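Local coordinates for protein chitinase (Paenibacillus sp. FPU-7, PDB 5GZT) that probably hydrolyses internal beta-1,4 linkages between N-acetylglucosamine units in chitin and chitodextrins, as an endo-acting chitinase, at residues L486-T498 against R536-E550. Residues are numbered along the deposited sequence; the frame is centred on the assembly and turned at random.
Sequences LHGGWDPATSHHT and RVWQNVENKGTGLSE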
loop_
_atom_site.group_PDB
_atom_site.type_symbol
_atom_site.label_atom_id
_atom_site.label_comp_id
_atom_site.label_asym_id
_atom_site.label_seq_id
_atom_site.Cartn_x
_atom_site.Cartn_y
_atom_site.Cartn_z
ATOM N N LEU B 486 -14.844 11.503 -7.562
ATOM C CA LEU B 486 -15.635 11.066 -8.670
ATOM C C LEU B 486 -16.764 11.997 -8.933
ATOM O O LEU B 486 -17.284 12.026 -10.041
ATOM C CB LEU B 486 -16.091 9.640 -8.451
ATOM C CG LEU B 486 -14.880 8.724 -8.435
ATOM C CD1 LEU B 486 -15.350 7.279 -8.260
ATOM C CD2 LEU B 486 -14.059 8.717 -9.736
ATOM N N HIS B 487 -17.240 12.643 -7.882
ATOM C CA HIS B 487 -18.342 13.617 -7.905
ATOM C C HIS B 487 -17.959 14.668 -6.920
ATOM O O HIS B 487 -17.122 14.397 -6.022
ATOM C CB HIS B 487 -19.671 12.970 -7.492
ATOM C CG HIS B 487 -20.141 11.961 -8.512
ATOM N ND1 HIS B 487 -20.555 12.353 -9.776
ATOM C CD2 HIS B 487 -20.091 10.617 -8.529
ATOM C CE1 HIS B 487 -20.795 11.273 -10.509
ATOM N NE2 HIS B 487 -20.517 10.217 -9.770
ATOM N N GLY B 488 -18.586 15.809 -6.985
ATOM C CA GLY B 488 -18.065 16.958 -6.180
ATOM C C GLY B 488 -18.919 18.159 -6.357
ATOM O O GLY B 488 -19.869 18.079 -7.130
ATOM N N GLY B 489 -18.646 19.259 -5.637
ATOM C CA GLY B 489 -19.512 20.433 -5.689
ATOM C C GLY B 489 -19.741 21.086 -7.084
ATOM O O GLY B 489 -20.602 21.955 -7.232
ATOM N N TRP B 490 -18.931 20.691 -8.051
ATOM C CA TRP B 490 -19.101 21.016 -9.471
ATOM C C TRP B 490 -20.311 20.410 -10.095
ATOM O O TRP B 490 -20.799 20.953 -11.077
ATOM C CB TRP B 490 -17.902 20.592 -10.282
ATOM C CG TRP B 490 -17.434 19.181 -10.089
ATOM C CD1 TRP B 490 -17.854 18.075 -10.785
ATOM C CD2 TRP B 490 -16.461 18.730 -9.142
ATOM N NE1 TRP B 490 -17.166 16.982 -10.341
ATOM C CE2 TRP B 490 -16.327 17.347 -9.319
ATOM C CE3 TRP B 490 -15.701 19.367 -8.142
ATOM C CZ2 TRP B 490 -15.465 16.559 -8.533
ATOM C CZ3 TRP B 490 -14.824 18.602 -7.351
ATOM C CH2 TRP B 490 -14.718 17.192 -7.572
ATOM N N ASP B 491 -20.799 19.303 -9.513
ATOM C CA ASP B 491 -22.033 18.647 -9.931
ATOM C C ASP B 491 -23.213 19.415 -9.391
ATOM O O ASP B 491 -23.217 19.910 -8.223
ATOM C CB ASP B 491 -22.092 17.160 -9.515
ATOM C CG ASP B 491 -21.072 16.353 -10.141
ATOM O OD1 ASP B 491 -20.780 16.646 -11.324
ATOM O OD2 ASP B 491 -20.574 15.331 -9.567
ATOM N N PRO B 492 -24.275 19.502 -10.205
ATOM C CA PRO B 492 -25.452 20.175 -9.763
ATOM C C PRO B 492 -26.239 19.434 -8.660
ATOM O O PRO B 492 -27.062 20.083 -8.019
ATOM C CB PRO B 492 -26.334 20.248 -11.038
ATOM C CG PRO B 492 -25.757 19.248 -11.951
ATOM C CD PRO B 492 -24.316 19.124 -11.629
ATOM N N ALA B 493 -26.024 18.114 -8.453
ATOM C CA ALA B 493 -26.674 17.404 -7.324
ATOM C C ALA B 493 -25.612 16.587 -6.612
ATOM O O ALA B 493 -24.502 16.327 -7.183
ATOM C CB ALA B 493 -27.843 16.508 -7.821
ATOM N N THR B 494 -25.916 16.264 -5.350
ATOM C CA THR B 494 -24.996 15.570 -4.488
ATOM C C THR B 494 -24.833 14.101 -4.892
ATOM O O THR B 494 -25.772 13.449 -5.416
ATOM C CB THR B 494 -25.422 15.650 -3.014
ATOM O OG1 THR B 494 -26.673 14.982 -2.850
ATOM C CG2 THR B 494 -25.584 17.075 -2.516
ATOM N N SER B 495 -23.649 13.566 -4.646
ATOM C CA SER B 495 -23.438 12.146 -4.759
ATOM C C SER B 495 -22.215 11.739 -3.990
ATOM O O SER B 495 -21.674 12.494 -3.203
ATOM C CB SER B 495 -23.352 11.724 -6.259
ATOM O OG SER B 495 -23.497 10.294 -6.399
ATOM N N HIS B 496 -21.806 10.498 -4.138
ATOM C CA HIS B 496 -20.601 9.946 -3.468
ATOM C C HIS B 496 -19.405 10.222 -4.276
ATOM O O HIS B 496 -19.441 10.080 -5.522
ATOM C CB HIS B 496 -20.708 8.419 -3.305
ATOM C CG HIS B 496 -21.937 7.988 -2.589
ATOM N ND1 HIS B 496 -22.193 8.342 -1.276
ATOM C CD2 HIS B 496 -23.012 7.278 -3.000
ATOM C CE1 HIS B 496 -23.392 7.899 -0.928
ATOM N NE2 HIS B 496 -23.898 7.212 -1.946
ATOM N N HIS B 497 -18.310 10.639 -3.642
ATOM C CA HIS B 497 -17.053 10.924 -4.359
ATOM C C HIS B 497 -16.085 9.755 -4.468
ATOM O O HIS B 497 -15.161 9.814 -5.317
ATOM C CB HIS B 497 -16.368 12.200 -3.787
ATOM C CG HIS B 497 -15.208 11.990 -2.877
ATOM N ND1 HIS B 497 -15.296 12.068 -1.495
ATOM C CD2 HIS B 497 -13.896 11.874 -3.155
ATOM C CE1 HIS B 497 -14.097 11.920 -0.969
ATOM N NE2 HIS B 497 -13.225 11.836 -1.966
ATOM N N THR B 498 -16.246 8.736 -3.616
ATOM C CA THR B 498 -15.266 7.679 -3.559
ATOM C C THR B 498 -15.948 6.337 -3.209
ATOM O O THR B 498 -15.378 5.469 -2.603
ATOM C CB THR B 498 -14.049 8.026 -2.697
ATOM O OG1 THR B 498 -12.979 7.051 -2.918
ATOM C CG2 THR B 498 -14.400 8.087 -1.196
ATOM N N ARG B 536 -15.704 15.279 0.064
ATOM C CA ARG B 536 -16.191 16.313 -0.874
ATOM C C ARG B 536 -17.471 16.821 -0.289
ATOM O O ARG B 536 -18.289 16.002 0.219
ATOM C CB ARG B 536 -16.426 15.764 -2.290
ATOM C CG ARG B 536 -15.129 15.489 -2.996
ATOM C CD ARG B 536 -14.627 16.836 -3.628
ATOM N NE ARG B 536 -13.247 16.729 -4.077
ATOM C CZ ARG B 536 -12.491 17.775 -4.362
ATOM N NH1 ARG B 536 -12.995 18.989 -4.389
ATOM N NH2 ARG B 536 -11.252 17.585 -4.644
ATOM N N VAL B 537 -17.645 18.155 -0.348
ATOM C CA VAL B 537 -18.660 18.896 0.327
ATOM C C VAL B 537 -19.514 19.622 -0.691
ATOM O O VAL B 537 -18.953 20.135 -1.686
ATOM C CB VAL B 537 -18.000 19.938 1.275
ATOM C CG1 VAL B 537 -19.014 20.704 2.038
ATOM C CG2 VAL B 537 -17.110 19.259 2.311
ATOM N N TRP B 538 -20.835 19.663 -0.456
ATOM C CA TRP B 538 -21.749 20.547 -1.151
ATOM C C TRP B 538 -22.487 21.396 -0.134
ATOM O O TRP B 538 -22.972 20.866 0.878
ATOM C CB TRP B 538 -22.818 19.796 -1.905
ATOM C CG TRP B 538 -22.466 19.088 -3.149
ATOM C CD1 TRP B 538 -22.948 19.383 -4.436
ATOM C CD2 TRP B 538 -21.751 17.855 -3.280
ATOM N NE1 TRP B 538 -22.523 18.434 -5.308
ATOM C CE2 TRP B 538 -21.819 17.472 -4.632
ATOM C CE3 TRP B 538 -21.139 16.981 -2.361
ATOM C CZ2 TRP B 538 -21.237 16.279 -5.111
ATOM C CZ3 TRP B 538 -20.525 15.828 -2.823
ATOM C CH2 TRP B 538 -20.610 15.470 -4.195
ATOM N N GLN B 539 -22.558 22.719 -0.381
ATOM C CA GLN B 539 -23.376 23.628 0.431
ATOM C C GLN B 539 -24.653 23.968 -0.264
ATOM O O GLN B 539 -24.838 23.661 -1.459
ATOM C CB GLN B 539 -22.555 24.901 0.757
ATOM C CG GLN B 539 -21.432 24.608 1.730
ATOM C CD GLN B 539 -20.693 25.850 2.203
ATOM O OE1 GLN B 539 -20.661 26.893 1.517
ATOM N NE2 GLN B 539 -20.029 25.714 3.340
ATOM N N ASN B 540 -25.572 24.549 0.483
ATOM C CA ASN B 540 -26.890 24.906 -0.031
ATOM C C ASN B 540 -27.585 23.785 -0.777
ATOM O O ASN B 540 -28.176 24.007 -1.859
ATOM C CB ASN B 540 -26.790 26.185 -0.949
ATOM C CG ASN B 540 -26.253 27.382 -0.168
ATOM O OD1 ASN B 540 -26.753 27.699 0.877
ATOM N ND2 ASN B 540 -25.142 27.885 -0.565
ATOM N N VAL B 541 -27.690 22.644 -0.104
ATOM C CA VAL B 541 -28.364 21.456 -0.646
ATOM C C VAL B 541 -29.779 21.513 -0.169
ATOM O O VAL B 541 -30.025 21.856 0.978
ATOM C CB VAL B 541 -27.637 20.184 -0.132
ATOM C CG1 VAL B 541 -28.327 18.887 -0.531
ATOM C CG2 VAL B 541 -26.195 20.214 -0.595
ATOM N N GLU B 542 -30.748 21.186 -1.029
ATOM C CA GLU B 542 -32.117 21.219 -0.611
ATOM C C GLU B 542 -32.300 20.205 0.532
ATOM O O GLU B 542 -31.756 19.102 0.522
ATOM C CB GLU B 542 -33.085 20.818 -1.766
ATOM C CG GLU B 542 -33.082 21.890 -2.883
ATOM C CD GLU B 542 -33.878 21.535 -4.135
ATOM O OE1 GLU B 542 -34.433 20.386 -4.348
ATOM O OE2 GLU B 542 -33.881 22.477 -4.920
ATOM N N ASN B 543 -33.150 20.593 1.452
ATOM C CA ASN B 543 -33.364 19.895 2.652
ATOM C C ASN B 543 -34.473 18.920 2.451
ATOM O O ASN B 543 -35.550 19.096 2.933
ATOM C CB ASN B 543 -33.684 20.886 3.785
ATOM C CG ASN B 543 -33.730 20.190 5.089
ATOM O OD1 ASN B 543 -33.432 19.026 5.166
ATOM N ND2 ASN B 543 -34.137 20.878 6.116
ATOM N N LYS B 544 -34.127 17.847 1.809
ATOM C CA LYS B 544 -34.978 16.791 1.391
ATOM C C LYS B 544 -34.247 15.464 1.588
ATOM O O LYS B 544 -33.065 15.358 1.287
ATOM C CB LYS B 544 -35.297 16.915 -0.132
ATOM C CG LYS B 544 -36.057 18.211 -0.475
ATOM C CD LYS B 544 -36.260 18.388 -1.970
ATOM C CE LYS B 544 -37.099 19.691 -2.205
ATOM N NZ LYS B 544 -37.103 20.007 -3.655
ATOM N N GLY B 545 -34.992 14.454 1.993
ATOM C CA GLY B 545 -34.504 13.076 2.033
ATOM C C GLY B 545 -33.381 13.027 3.068
ATOM O O GLY B 545 -33.504 13.582 4.101
ATOM N N THR B 546 -32.236 12.516 2.653
ATOM C CA THR B 546 -31.042 12.479 3.432
ATOM C C THR B 546 -30.017 13.368 2.897
ATOM O O THR B 546 -28.835 13.272 3.264
ATOM C CB THR B 546 -30.453 11.084 3.332
ATOM O OG1 THR B 546 -30.272 10.756 1.951
ATOM C CG2 THR B 546 -31.357 10.023 3.913
ATOM N N GLY B 547 -30.401 14.221 1.929
ATOM C CA GLY B 547 -29.414 15.018 1.257
ATOM C C GLY B 547 -28.710 14.431 0.068
ATOM O O GLY B 547 -28.019 15.148 -0.663
ATOM N N LEU B 548 -28.738 13.137 -0.049
ATOM C CA LEU B 548 -28.096 12.422 -1.088
ATOM C C LEU B 548 -28.923 12.469 -2.421
ATOM O O LEU B 548 -30.151 12.302 -2.445
ATOM C CB LEU B 548 -27.934 10.969 -0.675
ATOM C CG LEU B 548 -27.302 10.027 -1.686
ATOM C CD1 LEU B 548 -25.862 10.425 -1.971
ATOM C CD2 LEU B 548 -27.405 8.569 -1.251
ATOM N N SER B 549 -28.245 12.684 -3.540
ATOM C CA SER B 549 -28.974 12.864 -4.835
ATOM C C SER B 549 -29.970 14.024 -4.742
ATOM O O SER B 549 -31.109 13.868 -5.081
ATOM C CB SER B 549 -29.652 11.569 -5.282
ATOM O OG SER B 549 -28.667 10.520 -5.352
ATOM N N GLU B 550 -29.614 15.123 -4.078
ATOM C CA GLU B 550 -30.497 16.248 -4.011
ATOM C C GLU B 550 -29.748 17.419 -4.658
ATOM O O GLU B 550 -28.480 17.483 -4.698
ATOM C CB GLU B 550 -30.882 16.634 -2.552
ATOM C CG GLU B 550 -31.576 15.501 -1.750
ATOM C CD GLU B 550 -32.961 15.209 -2.242
ATOM O OE1 GLU B 550 -33.515 16.037 -3.035
ATOM O OE2 GLU B 550 -33.486 14.132 -1.946
HETATM O O HOH W 1 -16.907 19.431 -3.605
HETATM O O HOH W 2 -25.936 9.530 -5.766
#
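Thr494 holds OG1 between its backbone N and carbonyl carbon (chi1 64°), against the backbone of residues 547-550, which leaves CG2 anti to the carbonyl carbon and against Trp538, whose own chi1 of -74° places CG beside the backbone N and carries the indole into the loop 486-498. Threonine suits this spot because its two branches do different work. Thr494 OG1 donates to Gly547 O at 2.6 Å, in the carbonyl plane. It also accepts from Glu550 N along a nearly straight N-H line, while Thr494 N donates to Glu550 O at 2.9 Å. Thr494 CG2 lies over the five-membered ring of Trp538 in a CH-pi contact, and Gly489 CA covers the opposite face 3.8 Å from the same centroid. A weak bond joins Trp538 NE1 to Asp491 O at the ring edge. In this family 18 TIM-barrel domain, the loop following barrel strand 478-481 thus packs on the antiparallel sheet containing strand 534-538. Arg536 lays its aliphatic CG over the His497 ring, 3.8 Å from the centroid; the edge of Trp490 meets its guanidinium face, planes 63° apart, and Arg536 NE forms a salt bridge with Asp485. Farther along, Leu548 CD1 lies over one face of the His496 ring in a CH-pi contact, and His496 NE2 hydrogen-bonds Asp582.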